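Local coordinates for GGDEF family protein (Vibrio cholerae, PDB 5GZS) that probably synthesises cyclic di-GMP as a diguanylate cyclase, and whose periplasmic portion binds arginine in a pocket of the solute-binding-protein type, at residues A[424-427]-A[428-432]; A[253-256]-A[257-260]; A[368-372]-A[373-377]. All blocks are in the same frame, centred on the assembly; numbering follows the deposited sequence.

Interaction 1 of 3, residues A[424-427]-A[428-432]; sequences ATLA and PLFSR
The ring of F430 has the backbone carbonyl of L426 at its edge: L426 C lies in the ring plane, and L426 O comes within 3.4 Å of F430 CD1. Next to this polar neighbour the L426 side chain runs alongside the ring in the same direction, bringing its CD2 to 4.1 Å from F430 CE1. L426 and F430 stand i to i+4 on an alpha-helix, 421-435, and both face into the protein. The ring of F417, on strand 414-417, also meets F430, with the two planes at about 55°, while A256 and C257 of helix 248-259 touch it as well.

The same carbonyl of L426 accepts the N-H of F430 at 2.8 Å, in a bond that runs almost along the C=O axis. A second pair, T425 and L429, repeats the spacing, with CG2 of T425 3.7 Å from CD1 of L429 and both side chains pointing the same way. Within the same turn P428 interrupts the backbone ladder. Its nitrogen has no hydrogen to give, and the ring carbon CD stands 3.1 Å from A424 O where an amide would otherwise bond, so the helix kinks.

The carbonyl of A427, the residue just before P428, is gripped twice by S431, whose N (3.0 Å) and OG (3.3 Å) approach A427 O from opposite faces of the carbonyl plane. OG can do this because it lies anti to its own carbonyl carbon (chi1 -66°), beside the backbone N; the same OG also bonds to the backbone N of E306.

Interaction 2 of 3, residues A[253-256]-A[257-260]; sequences VFQA and CEML
C257 and V253 supply the sulfur contact of this turn. The SG atom of C257 sits anti to its own carbonyl carbon, chi1 -69°, which sends it back along the helix to lie 3.2 Å from V253 O and 4.1 Å from V253 CG1. The V253 branch that meets it, CG1, is anti to the backbone N and leans along the helix towards the sulfur. SG is also joined covalently to C264, and V253 CG1 packs beside it.

The backbone bonds are uneven. C257 N reaches V253 O at 2.8 Å, and M259 N reaches Q255 O at 2.8 Å in a nearly straight bond of 167°. Q255 O takes a second, weak donation from E258 N, which is bonded weakly to F254 O too. The bond from L260 N to A256 O is likewise weak, as helix 248-259 gives way to a loop.

In the fold, this is the closing end of a beta-alpha-beta crossover: the helix links strand 226-230 to its parallel neighbour 264-266, and the disulfide ties the last turn directly to the second strand.

Among the polar side chains, Q255 and E258 cross with amide and carboxylate planes almost parallel, 6° apart. The side chains approach loosely, Q255 CG 3.9 Å from E258 OE2, which also lies 3.6 Å from Q255 CA. For the apolar groups, L260 swings back towards the last turn until its CD1 is 3.4 Å from A256 O. Selenomethionine M259 instead leads away from this turn into the packing against helix 189-218 (K208, L211) and A433 of helix 421-435, while its carbonyl oxygen accepts a hydrogen bond from R212 NE.

Interaction 3 of 3, residues A[368-372]-A[373-377]; sequences VQALL and NKEVD
The C-terminal cap of helix 364-372 brings A370 and L371 against E375 and V376 as the chain turns back on itself. The last regular helical bond runs from N373 N to Q369 O at 2.8 Å. Beyond it, K374 N reaches L371 O at 3.2 Å. The donor comes in from well above the plane of that carbonyl. The left-handed backbone of K374 (phi 56°, psi 17°) then turns the chain so that E375 N points back to A370 O at 3.0 Å, though the bond is weak; V376 N adds another weak bond to the same oxygen. The pairing of K374 with L371 inside that of E375 with A370 defines a Schellman motif.

The alkyl carbons of its two outer positions approach each other, the CB atoms of A370 and E375 lying 4.0 Å apart. V376 packs beside the helix, its CG1 4.0 Å from both A370 CB and L371 CB. That methyl lies between the backbone N and the carbonyl carbon (chi1 79°), and V376 CG1 comes 3.5 Å from L371 CA. L371 swings its CG anti to the backbone N, which lets CD1 extend past the turn to D377 O, 3.3 Å away.

The reversal serves a crossover from strand 359-361 to strand 378-382, which passes over the strand between them, 337-340. Just beyond the turn, D377 makes salt bridges to R318 and R336, and V376 O accepts a bond from R318 NH2. The carboxylate of E375 reaches back to the first strand of the crossover, where its OE1 bonds to Y361 OH.

Along the chain the order is interaction 2, interaction 3, interaction 1. Interactions 1 and 2 belong together in space, with their centres 11 Å apart. They touch where F430 of helix 421-435 places CZ 3.6 Å from C257 SG of helix 248-259. Both helices accompany the sheet that holds strands 226-230, 264-266 and 414-417. Interaction 3 sits about 42 Å from interaction 1 and 41 Å from interaction 2, centre to centre, beside a second five-stranded sheet of the same C-terminal module, with strands 337-340 and 378-382. This is consistent with the two-lobed architecture of solute-binding proteins, within the second such module of the chain; the arginine pocket lies in the first.

Interaction 1 of 3, residues A[424-427]-A[428-432]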
loop_
_atom_site.group_PDB
_atom_site.type_symbol
_atom_site.label_atom_id
_atom_site.label_comp_id
_atom_site.label_asym_id
_atom_site.label_seq_id
_atom_site.Cartn_x
_atom_site.Cartn_y
_atom_site.Cartn_z
ATOM N N ALA A 424 19.178 11.116 -23.115
ATOM C CA ALA A 424 17.781 11.482 -23.334
ATOM C C ALA A 424 17.016 10.381 -24.082
ATOM O O ALA A 424 15.825 10.200 -23.873
ATOM C CB ALA A 424 17.692 12.782 -24.091
ATOM N N THR A 425 17.697 9.641 -24.951
ATOM C CA THR A 425 17.039 8.601 -25.716
ATOM C C THR A 425 17.079 7.321 -24.905
ATOM O O THR A 425 16.127 6.537 -24.912
ATOM C CB THR A 425 17.703 8.391 -27.107
ATOM O OG1 THR A 425 17.350 9.472 -27.974
ATOM C CG2 THR A 425 17.238 7.097 -27.748
ATOM N N LEU A 426 18.178 7.107 -24.186
ATOM C CA LEU A 426 18.311 5.859 -23.446
ATOM C C LEU A 426 17.249 5.747 -22.353
ATOM O O LEU A 426 16.580 4.731 -22.262
ATOM C CB LEU A 426 19.709 5.725 -22.836
ATOM C CG LEU A 426 20.768 5.340 -23.870
ATOM C CD1 LEU A 426 22.171 5.258 -23.228
ATOM C CD2 LEU A 426 20.386 4.052 -24.644
ATOM N N ALA A 427 17.097 6.793 -21.544
ATOM C CA ALA A 427 16.287 6.722 -20.326
ATOM C C ALA A 427 14.840 6.215 -20.541
ATOM O O ALA A 427 14.419 5.314 -19.826
ATOM C CB ALA A 427 16.282 8.100 -19.613
ATOM N N PRO A 428 14.082 6.769 -21.522
ATOM C CA PRO A 428 12.731 6.221 -21.765
ATOM C C PRO A 428 12.748 4.784 -22.226
ATOM O O PRO A 428 11.861 4.022 -21.844
ATOM C CB PRO A 428 12.168 7.101 -22.883
ATOM C CG PRO A 428 12.932 8.358 -22.780
ATOM C CD PRO A 428 14.322 7.972 -22.341
ATOM N N LEU A 429 13.737 4.429 -23.041
ATOM C CA LEU A 429 13.899 3.052 -23.484
ATOM C C LEU A 429 14.158 2.143 -22.294
ATOM O O LEU A 429 13.557 1.065 -22.185
ATOM C CB LEU A 429 15.034 2.942 -24.501
ATOM C CG LEU A 429 14.687 3.650 -25.806
ATOM C CD1 LEU A 429 15.912 3.849 -26.692
ATOM C CD2 LEU A 429 13.575 2.853 -26.521
ATOM N N PHE A 430 15.032 2.572 -21.386
ATOM C CA PHE A 430 15.330 1.740 -20.225
ATOM C C PHE A 430 14.077 1.594 -19.346
ATOM O O PHE A 430 13.860 0.544 -18.753
ATOM C CB PHE A 430 16.527 2.299 -19.429
ATOM C CG PHE A 430 17.873 1.720 -19.861
ATOM C CD1 PHE A 430 18.566 2.247 -20.943
ATOM C CD2 PHE A 430 18.417 0.640 -19.208
ATOM C CE1 PHE A 430 19.788 1.708 -21.348
ATOM C CE2 PHE A 430 19.636 0.087 -19.605
ATOM C CZ PHE A 430 20.327 0.625 -20.675
ATOM N N SER A 431 13.227 2.616 -19.288
ATOM C CA SER A 431 11.971 2.458 -18.552
ATOM C C SER A 431 11.150 1.251 -19.059
ATOM O O SER A 431 10.709 0.403 -18.264
ATOM C CB SER A 431 11.153 3.731 -18.635
ATOM O OG SER A 431 11.807 4.782 -17.953
ATOM N N ARG A 432 10.974 1.148 -20.374
ATOM C CA ARG A 432 10.270 -0.002 -20.940
ATOM C C ARG A 432 10.973 -1.305 -20.630
ATOM O O ARG A 432 10.327 -2.262 -20.223
ATOM C CB ARG A 432 10.109 0.152 -22.444
ATOM C CG ARG A 432 9.263 1.347 -22.830
ATOM C CD ARG A 432 9.227 1.517 -24.340
ATOM N NE ARG A 432 8.665 0.354 -25.025
ATOM C CZ ARG A 432 8.476 0.311 -26.337
ATOM N NH1 ARG A 432 8.807 1.365 -27.078
ATOM N NH2 ARG A 432 7.967 -0.770 -26.909
#

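Interaction 2 of 3, residues A[253-256]-A[257-260]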
loop_
_atom_site.group_PDB
_atom_site.type_symbol
_atom_site.label_atom_id
_atom_site.label_comp_id
_atom_site.label_asym_id
_atom_site.label_seq_id
_atom_site.Cartn_x
_atom_site.Cartn_y
_atom_site.Cartn_z
ATOM N N VAL A 253 20.024 -3.419 -14.444
ATOM C CA VAL A 253 20.657 -2.626 -15.488
ATOM C C VAL A 253 21.095 -3.533 -16.625
ATOM O O VAL A 253 20.689 -3.324 -17.770
ATOM C CB VAL A 253 21.851 -1.808 -14.950
ATOM C CG1 VAL A 253 22.767 -1.383 -16.067
ATOM C CG2 VAL A 253 21.335 -0.578 -14.200
ATOM N N PHE A 254 21.888 -4.554 -16.298
ATOM C CA PHE A 254 22.404 -5.494 -17.284
ATOM C C PHE A 254 21.324 -6.215 -18.082
ATOM O O PHE A 254 21.412 -6.285 -19.308
ATOM C CB PHE A 254 23.290 -6.521 -16.605
ATOM C CG PHE A 254 24.699 -6.073 -16.453
ATOM C CD1 PHE A 254 25.276 -5.250 -17.412
ATOM C CD2 PHE A 254 25.445 -6.450 -15.355
ATOM C CE1 PHE A 254 26.584 -4.821 -17.287
ATOM C CE2 PHE A 254 26.751 -6.031 -15.219
ATOM C CZ PHE A 254 27.323 -5.207 -16.188
ATOM N N GLN A 255 20.316 -6.750 -17.399
ATOM C CA GLN A 255 19.235 -7.467 -18.085
ATOM C C GLN A 255 18.360 -6.535 -18.915
ATOM O O GLN A 255 17.838 -6.926 -19.965
ATOM C CB GLN A 255 18.377 -8.233 -17.089
ATOM C CG GLN A 255 19.112 -9.408 -16.456
ATOM C CD GLN A 255 18.311 -10.015 -15.327
ATOM O OE1 GLN A 255 17.086 -10.051 -15.394
ATOM N NE2 GLN A 255 18.995 -10.482 -14.275
ATOM N N ALA A 256 18.190 -5.305 -18.444
ATOM C CA ALA A 256 17.578 -4.297 -19.281
ATOM C C ALA A 256 18.466 -4.062 -20.488
ATOM O O ALA A 256 17.962 -3.873 -21.607
ATOM C CB ALA A 256 17.368 -3.024 -18.539
ATOM N N CYS A 257 19.783 -4.079 -20.283
ATOM C CA CYS A 257 20.675 -3.839 -21.434
ATOM C C CYS A 257 20.535 -4.991 -22.443
ATOM O O CYS A 257 20.756 -4.818 -23.642
ATOM C CB CYS A 257 22.143 -3.674 -21.009
ATOM S SG CYS A 257 22.505 -2.161 -20.090
ATOM N N GLU A 258 20.150 -6.157 -21.932
ATOM C CA GLU A 258 19.996 -7.339 -22.755
ATOM C C GLU A 258 18.655 -7.255 -23.474
ATOM O O GLU A 258 18.560 -7.510 -24.676
ATOM C CB GLU A 258 20.113 -8.604 -21.902
ATOM C CG GLU A 258 21.514 -9.218 -21.960
ATOM C CD GLU A 258 21.988 -9.762 -20.624
ATOM O OE1 GLU A 258 23.221 -9.861 -20.431
ATOM O OE2 GLU A 258 21.128 -10.071 -19.772
HETATM N N MSE A 259 17.637 -6.858 -22.722
HETATM C CA MSE A 259 16.323 -6.564 -23.261
HETATM C C MSE A 259 16.400 -5.672 -24.516
HETATM O O MSE A 259 15.600 -5.815 -25.433
HETATM C CB MSE A 259 15.459 -5.882 -22.182
HETATM C CG MSE A 259 13.963 -6.114 -22.338
HETATM SE SE MSE A 259 13.625 -7.990 -21.840
HETATM C CE MSE A 259 12.874 -7.738 -20.076
ATOM N N LEU A 260 17.359 -4.753 -24.564
ATOM C CA LEU A 260 17.370 -3.763 -25.632
ATOM C C LEU A 260 18.437 -4.043 -26.679
ATOM O O LEU A 260 18.587 -3.286 -27.642
ATOM C CB LEU A 260 17.580 -2.361 -25.063
ATOM C CG LEU A 260 16.619 -1.858 -23.993
ATOM C CD1 LEU A 260 17.371 -0.876 -23.092
ATOM C CD2 LEU A 260 15.424 -1.182 -24.643
#

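Interaction 3 of 3, residues A[368-372]-A[373-377]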
loop_
_atom_site.group_PDB
_atom_site.type_symbol
_atom_site.label_atom_id
_atom_site.label_comp_id
_atom_site.label_asym_id
_atom_site.label_seq_id
_atom_site.Cartn_x
_atom_site.Cartn_y
_atom_site.Cartn_z
ATOM N N VAL A 368 27.353 5.951 11.814
ATOM C CA VAL A 368 27.185 4.864 12.762
ATOM C C VAL A 368 27.998 5.054 14.048
ATOM O O VAL A 368 27.445 4.996 15.157
ATOM C CB VAL A 368 27.584 3.525 12.150
ATOM C CG1 VAL A 368 27.533 2.445 13.226
ATOM C CG2 VAL A 368 26.695 3.185 10.945
ATOM N N GLN A 369 29.301 5.289 13.918
ATOM C CA GLN A 369 30.142 5.384 15.116
ATOM C C GLN A 369 29.660 6.498 16.058
ATOM O O GLN A 369 29.819 6.423 17.288
ATOM C CB GLN A 369 31.613 5.599 14.736
ATOM C CG GLN A 369 32.378 4.297 14.464
ATOM C CD GLN A 369 32.659 3.497 15.730
ATOM O OE1 GLN A 369 32.831 4.057 16.825
ATOM N NE2 GLN A 369 32.691 2.177 15.590
ATOM N N ALA A 370 29.050 7.521 15.471
ATOM C CA ALA A 370 28.460 8.600 16.244
ATOM C C ALA A 370 27.310 8.090 17.107
ATOM O O ALA A 370 27.168 8.493 18.260
ATOM C CB ALA A 370 27.985 9.690 15.324
ATOM N N LEU A 371 26.487 7.207 16.541
ATOM C CA LEU A 371 25.369 6.630 17.284
ATOM C C LEU A 371 25.899 5.791 18.440
ATOM O O LEU A 371 25.402 5.877 19.568
ATOM C CB LEU A 371 24.481 5.786 16.369
ATOM C CG LEU A 371 23.362 5.018 17.067
ATOM C CD1 LEU A 371 22.364 6.000 17.672
ATOM C CD2 LEU A 371 22.658 4.037 16.132
ATOM N N LEU A 372 26.922 4.992 18.146
ATOM C CA LEU A 372 27.587 4.146 19.140
ATOM C C LEU A 372 28.249 4.957 20.242
ATOM O O LEU A 372 28.175 4.589 21.418
ATOM C CB LEU A 372 28.625 3.252 18.468
ATOM C CG LEU A 372 28.036 2.220 17.507
ATOM C CD1 LEU A 372 29.127 1.443 16.779
ATOM C CD2 LEU A 372 27.132 1.288 18.296
ATOM N N ASN A 373 28.882 6.068 19.868
ATOM C CA ASN A 373 29.546 6.921 20.860
ATOM C C ASN A 373 28.574 7.828 21.639
ATOM O O ASN A 373 29.014 8.673 22.412
ATOM C CB ASN A 373 30.630 7.782 20.183
ATOM C CG ASN A 373 31.767 6.948 19.567
ATOM O OD1 ASN A 373 31.605 5.763 19.264
ATOM N ND2 ASN A 373 32.918 7.581 19.369
ATOM N N LYS A 374 27.263 7.643 21.439
ATOM C CA LYS A 374 26.210 8.499 22.025
ATOM C C LYS A 374 26.371 9.988 21.670
ATOM O O LYS A 374 25.798 10.863 22.329
ATOM C CB LYS A 374 26.156 8.348 23.550
ATOM C CG LYS A 374 25.824 6.949 24.042
ATOM C CD LYS A 374 25.978 6.852 25.555
ATOM C CE LYS A 374 25.916 5.409 26.041
ATOM N NZ LYS A 374 24.558 4.811 25.878
ATOM N N GLU A 375 27.166 10.259 20.637
ATOM C CA GLU A 375 27.252 11.576 20.013
ATOM C C GLU A 375 25.875 12.001 19.522
ATOM O O GLU A 375 25.525 13.185 19.525
ATOM C CB GLU A 375 28.226 11.535 18.831
ATOM C CG GLU A 375 29.529 12.292 19.027
ATOM C CD GLU A 375 30.269 12.481 17.724
ATOM O OE1 GLU A 375 29.907 13.420 16.980
ATOM O OE2 GLU A 375 31.208 11.700 17.443
ATOM N N VAL A 376 25.112 10.989 19.106
ATOM C CA VAL A 376 23.800 11.134 18.501
ATOM C C VAL A 376 22.903 9.957 18.950
ATOM O O VAL A 376 23.400 8.930 19.436
ATOM C CB VAL A 376 23.918 11.175 16.965
ATOM C CG1 VAL A 376 24.095 9.772 16.396
ATOM C CG2 VAL A 376 22.747 11.911 16.334
ATOM N N ASP A 377 21.589 10.102 18.797
ATOM C CA ASP A 377 20.651 9.119 19.346
ATOM C C ASP A 377 19.873 8.307 18.315
ATOM O O ASP A 377 19.456 7.182 18.609
ATOM C CB ASP A 377 19.665 9.819 20.259
ATOM C CG ASP A 377 20.348 10.536 21.403
ATOM O OD1 ASP A 377 20.528 9.901 22.463
ATOM O OD2 ASP A 377 20.694 11.731 21.247
#